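Local coordinates for putative glucoamylase (Bacteroides uniformis, PDB 4GL3), which is a putative glucoamylase, probably a glycoside hydrolase that releases glucose from the ends of alpha-glucan chains, at residues Ala343-Leu351 / Phe361-Phe372. Residues are numbered along the deposited sequence; the frame is centred on the assembly and turned at random.
Sequences AMRYFYEEL and FKDAFNLTENWF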
loop_
_atom_site.group_PDB
_atom_site.type_symbol
_atom_site.label_atom_id
_atom_site.label_comp_id
_atom_site.label_asym_id
_atom_site.label_seq_id
_atom_site.Cartn_x
_atom_site.Cartn_y
_atom_site.Cartn_z
ATOM N N ALA A 343 -17.594 -8.535 -6.678
ATOM C CA ALA A 343 -17.152 -7.387 -7.479
ATOM C C ALA A 343 -16.111 -7.844 -8.496
ATOM O O ALA A 343 -16.155 -7.447 -9.660
ATOM C CB ALA A 343 -16.572 -6.294 -6.568
HETATM N N MSE A 344 -15.194 -8.706 -8.057
HETATM C CA MSE A 344 -14.155 -9.244 -8.931
HETATM C C MSE A 344 -14.760 -9.948 -10.138
HETATM O O MSE A 344 -14.334 -9.743 -11.273
HETATM C CB MSE A 344 -13.256 -10.216 -8.178
HETATM C CG MSE A 344 -11.928 -10.521 -8.891
HETATM SE SE MSE A 344 -10.849 -11.893 -7.943
HETATM C CE MSE A 344 -10.524 -10.957 -6.291
ATOM N N ARG A 345 -15.761 -10.782 -9.897
ATOM C CA ARG A 345 -16.349 -11.557 -10.964
ATOM C C ARG A 345 -17.123 -10.652 -11.922
ATOM O O ARG A 345 -17.121 -10.894 -13.135
ATOM C CB ARG A 345 -17.249 -12.678 -10.414
ATOM C CG ARG A 345 -17.730 -13.671 -11.469
ATOM C CD ARG A 345 -18.384 -14.895 -10.823
ATOM N NE ARG A 345 -17.416 -15.687 -10.062
ATOM C CZ ARG A 345 -16.587 -16.589 -10.587
ATOM N NH1 ARG A 345 -16.603 -16.843 -11.899
ATOM N NH2 ARG A 345 -15.738 -17.244 -9.792
ATOM N N TYR A 346 -17.784 -9.633 -11.386
ATOM C CA TYR A 346 -18.528 -8.676 -12.209
ATOM C C TYR A 346 -17.553 -7.877 -13.107
ATOM O O TYR A 346 -17.809 -7.697 -14.310
ATOM C CB TYR A 346 -19.362 -7.736 -11.321
ATOM C CG TYR A 346 -20.043 -6.613 -12.098
ATOM C CD1 TYR A 346 -21.172 -6.855 -12.884
ATOM C CD2 TYR A 346 -19.544 -5.319 -12.051
ATOM C CE1 TYR A 346 -21.788 -5.825 -13.581
ATOM C CE2 TYR A 346 -20.143 -4.294 -12.751
ATOM C CZ TYR A 346 -21.242 -4.554 -13.513
ATOM O OH TYR A 346 -21.798 -3.517 -14.186
ATOM N N PHE A 347 -16.428 -7.448 -12.522
ATOM C CA PHE A 347 -15.445 -6.673 -13.246
ATOM C C PHE A 347 -14.853 -7.497 -14.378
ATOM O O PHE A 347 -14.605 -6.968 -15.455
ATOM C CB PHE A 347 -14.295 -6.194 -12.345
ATOM C CG PHE A 347 -14.700 -5.247 -11.241
ATOM C CD1 PHE A 347 -15.835 -4.464 -11.320
ATOM C CD2 PHE A 347 -13.901 -5.132 -10.121
ATOM C CE1 PHE A 347 -16.166 -3.596 -10.285
ATOM C CE2 PHE A 347 -14.211 -4.267 -9.095
ATOM C CZ PHE A 347 -15.355 -3.495 -9.176
ATOM N N TYR A 348 -14.618 -8.783 -14.124
ATOM C CA TYR A 348 -14.025 -9.658 -15.126
ATOM C C TYR A 348 -15.051 -10.122 -16.153
ATOM O O TYR A 348 -14.829 -9.993 -17.359
ATOM C CB TYR A 348 -13.383 -10.883 -14.475
ATOM C CG TYR A 348 -12.685 -11.782 -15.462
ATOM C CD1 TYR A 348 -11.448 -11.424 -16.006
ATOM C CD2 TYR A 348 -13.224 -12.976 -15.837
ATOM C CE1 TYR A 348 -10.816 -12.235 -16.925
ATOM C CE2 TYR A 348 -12.589 -13.790 -16.746
ATOM C CZ TYR A 348 -11.392 -13.400 -17.275
ATOM O OH TYR A 348 -10.775 -14.190 -18.179
ATOM N N GLU A 349 -16.164 -10.688 -15.692
ATOM C CA GLU A 349 -17.091 -11.328 -16.603
ATOM C C GLU A 349 -17.957 -10.303 -17.320
ATOM O O GLU A 349 -18.213 -10.466 -18.486
ATOM C CB GLU A 349 -17.967 -12.401 -15.889
ATOM C CG GLU A 349 -17.152 -13.590 -15.371
ATOM C CD GLU A 349 -17.940 -14.698 -14.671
ATOM O OE1 GLU A 349 -19.168 -14.595 -14.485
ATOM O OE2 GLU A 349 -17.300 -15.702 -14.301
ATOM N N GLU A 350 -18.409 -9.254 -16.646
ATOM C CA GLU A 350 -19.353 -8.334 -17.276
ATOM C C GLU A 350 -18.628 -7.129 -17.868
ATOM O O GLU A 350 -18.949 -6.695 -18.945
ATOM C CB GLU A 350 -20.430 -7.854 -16.276
ATOM C CG GLU A 350 -21.327 -8.940 -15.686
ATOM C CD GLU A 350 -21.955 -9.790 -16.769
ATOM O OE1 GLU A 350 -22.480 -9.200 -17.742
ATOM O OE2 GLU A 350 -21.893 -11.042 -16.670
ATOM N N LEU A 351 -17.683 -6.551 -17.146
ATOM C CA LEU A 351 -16.964 -5.383 -17.671
ATOM C C LEU A 351 -15.656 -5.716 -18.373
ATOM O O LEU A 351 -15.019 -4.818 -18.864
ATOM C CB LEU A 351 -16.680 -4.348 -16.574
ATOM C CG LEU A 351 -17.890 -3.803 -15.811
ATOM C CD1 LEU A 351 -17.416 -2.775 -14.775
ATOM C CD2 LEU A 351 -18.949 -3.255 -16.783
ATOM N N PHE A 361 -6.893 -5.495 -14.353
ATOM C CA PHE A 361 -7.939 -4.501 -14.350
ATOM C C PHE A 361 -7.302 -3.130 -14.482
ATOM O O PHE A 361 -6.389 -2.766 -13.726
ATOM C CB PHE A 361 -8.783 -4.533 -13.065
ATOM C CG PHE A 361 -9.532 -5.820 -12.863
ATOM C CD1 PHE A 361 -10.576 -6.172 -13.699
ATOM C CD2 PHE A 361 -9.167 -6.687 -11.850
ATOM C CE1 PHE A 361 -11.246 -7.370 -13.526
ATOM C CE2 PHE A 361 -9.843 -7.895 -11.658
ATOM C CZ PHE A 361 -10.887 -8.223 -12.492
ATOM N N LYS A 362 -7.864 -2.356 -15.399
ATOM C CA LYS A 362 -7.459 -0.984 -15.559
ATOM C C LYS A 362 -7.913 -0.172 -14.324
ATOM O O LYS A 362 -8.680 -0.650 -13.449
ATOM C CB LYS A 362 -8.027 -0.427 -16.861
ATOM C CG LYS A 362 -7.368 -1.004 -18.105
ATOM C CD LYS A 362 -8.352 -0.880 -19.276
ATOM C CE LYS A 362 -7.908 -1.630 -20.500
ATOM N NZ LYS A 362 -8.886 -1.323 -21.557
ATOM N N ASP A 363 -7.395 1.038 -14.215
ATOM C CA ASP A 363 -7.387 1.720 -12.931
ATOM C C ASP A 363 -8.742 2.053 -12.336
ATOM O O ASP A 363 -8.886 2.041 -11.112
ATOM C CB ASP A 363 -6.614 3.011 -13.034
ATOM C CG ASP A 363 -6.211 3.539 -11.678
ATOM O OD1 ASP A 363 -5.631 2.754 -10.865
ATOM O OD2 ASP A 363 -6.424 4.747 -11.447
ATOM N N ALA A 364 -9.695 2.399 -13.193
ATOM C CA ALA A 364 -10.980 2.936 -12.766
ATOM C C ALA A 364 -11.918 3.024 -13.954
ATOM O O ALA A 364 -11.500 2.946 -15.131
ATOM C CB ALA A 364 -10.819 4.325 -12.109
ATOM N N PHE A 365 -13.185 3.212 -13.640
ATOM C CA PHE A 365 -14.219 3.390 -14.650
ATOM C C PHE A 365 -15.385 4.197 -14.101
ATOM O O PHE A 365 -15.592 4.304 -12.880
ATOM C CB PHE A 365 -14.741 2.041 -15.240
ATOM C CG PHE A 365 -15.424 1.154 -14.222
ATOM C CD1 PHE A 365 -14.681 0.309 -13.392
ATOM C CD2 PHE A 365 -16.810 1.175 -14.078
ATOM C CE1 PHE A 365 -15.316 -0.502 -12.460
ATOM C CE2 PHE A 365 -17.428 0.397 -13.129
ATOM C CZ PHE A 365 -16.686 -0.434 -12.308
ATOM N N ASN A 366 -16.132 4.772 -15.031
ATOM C CA ASN A 366 -17.328 5.566 -14.738
ATOM C C ASN A 366 -18.416 5.165 -15.714
ATOM O O ASN A 366 -18.423 5.617 -16.868
ATOM C CB ASN A 366 -17.020 7.057 -14.863
ATOM C CG ASN A 366 -18.215 7.948 -14.524
ATOM O OD1 ASN A 366 -19.382 7.602 -14.781
ATOM N ND2 ASN A 366 -17.926 9.110 -13.936
ATOM N N LEU A 367 -19.333 4.299 -15.289
ATOM C CA LEU A 367 -20.384 3.824 -16.196
ATOM C C LEU A 367 -21.360 4.941 -16.601
ATOM O O LEU A 367 -21.922 4.887 -17.696
ATOM C CB LEU A 367 -21.139 2.633 -15.585
ATOM C CG LEU A 367 -20.335 1.348 -15.396
ATOM C CD1 LEU A 367 -21.251 0.223 -14.932
ATOM C CD2 LEU A 367 -19.605 0.965 -16.676
ATOM N N THR A 368 -21.548 5.955 -15.743
ATOM C CA THR A 368 -22.435 7.081 -16.072
ATOM C C THR A 368 -21.880 7.852 -17.264
ATOM O O THR A 368 -22.648 8.234 -18.119
ATOM C CB THR A 368 -22.657 8.079 -14.891
ATOM O OG1 THR A 368 -22.999 7.362 -13.693
ATOM C CG2 THR A 368 -23.784 9.089 -15.222
ATOM N N GLU A 369 -20.568 8.105 -17.314
ATOM C CA GLU A 369 -19.968 8.844 -18.449
ATOM C C GLU A 369 -19.406 7.904 -19.523
ATOM O O GLU A 369 -18.746 8.352 -20.450
ATOM C CB GLU A 369 -18.844 9.771 -17.989
ATOM C CG GLU A 369 -19.166 10.672 -16.806
ATOM C CD GLU A 369 -20.299 11.640 -17.068
ATOM O OE1 GLU A 369 -20.502 12.023 -18.234
ATOM O OE2 GLU A 369 -20.983 12.029 -16.096
ATOM N N ASN A 370 -19.647 6.605 -19.369
ATOM C CA ASN A 370 -19.134 5.566 -20.259
ATOM C C ASN A 370 -17.616 5.613 -20.443
ATOM O O ASN A 370 -17.120 5.483 -21.542
ATOM C CB ASN A 370 -19.883 5.618 -21.608
ATOM C CG ASN A 370 -19.641 4.387 -22.463
ATOM O OD1 ASN A 370 -19.391 3.285 -21.964
ATOM N ND2 ASN A 370 -19.691 4.571 -23.763
ATOM N N TRP A 371 -16.887 5.788 -19.355
ATOM C CA TRP A 371 -15.449 5.967 -19.399
ATOM C C TRP A 371 -14.738 4.833 -18.673
ATOM O O TRP A 371 -15.128 4.417 -17.574
ATOM C CB TRP A 371 -15.100 7.325 -18.780
ATOM C CG TRP A 371 -13.645 7.566 -18.599
ATOM C CD1 TRP A 371 -12.795 8.099 -19.512
ATOM C CD2 TRP A 371 -12.864 7.295 -17.423
ATOM N NE1 TRP A 371 -11.527 8.169 -18.985
ATOM C CE2 TRP A 371 -11.544 7.693 -17.701
ATOM C CE3 TRP A 371 -13.162 6.776 -16.156
ATOM C CZ2 TRP A 371 -10.507 7.541 -16.786
ATOM C CZ3 TRP A 371 -12.135 6.645 -15.234
ATOM C CH2 TRP A 371 -10.813 7.038 -15.548
ATOM N N PHE A 372 -13.681 4.332 -19.297
ATOM C CA PHE A 372 -12.795 3.347 -18.686
ATOM C C PHE A 372 -11.368 3.897 -18.792
ATOM O O PHE A 372 -10.947 4.321 -19.867
ATOM C CB PHE A 372 -12.932 2.015 -19.428
ATOM C CG PHE A 372 -14.272 1.353 -19.219
ATOM C CD1 PHE A 372 -15.369 1.767 -19.918
ATOM C CD2 PHE A 372 -14.423 0.352 -18.260
ATOM C CE1 PHE A 372 -16.607 1.190 -19.686
ATOM C CE2 PHE A 372 -15.654 -0.222 -18.004
ATOM C CZ PHE A 372 -16.743 0.199 -18.721
#
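F347 on helix 337-349 and F361 at the end of strand 360-361 bring the two backbones to within 7.9 Å, measured CA to CA, and from there the chain runs on into a small hairpin of strands 365-366 and 371-372 that faces the end of the helix. F361 lies along the helix: its CE1 is 3.5 Å from F347 CB, and its edge points at the backbone of Y348, while M344 CG and Y348 CB brush the same end of the ring. The F361 ring is buried between this helix and L330, L355, V22 and W356. F347 has a second partner in F365: its CE1 is 3.8 Å from F365 CZ. The F365 CG sits between backbone N and carbonyl carbon (chi1 63°), which turns the ring to the helix. Its edge meets the face of F347 in an offset edge-to-face pair, planes at 74°. L351, one turn after F347, lays CD1 over one face of the F365 ring, 3.7 Å from its centroid, a CH-pi contact. The same methyl reaches the edge of F372, more loosely, and L351 CD2 comes within 4.3 Å of L367 CD2. At the hairpin turn, N366 OD1 takes the N-H of E369 in an Asx motif, and N370 with W371 opposite N366 makes a G1 beta bulge. The contact joins helix and hairpin within the putative glucoamylase region, consistent with a helix-rich six-hairpin glycosidase fold. No hydrogen bond crosses it, so shape fit of F347, F365 and L351, together with L355, probably orients the hairpin.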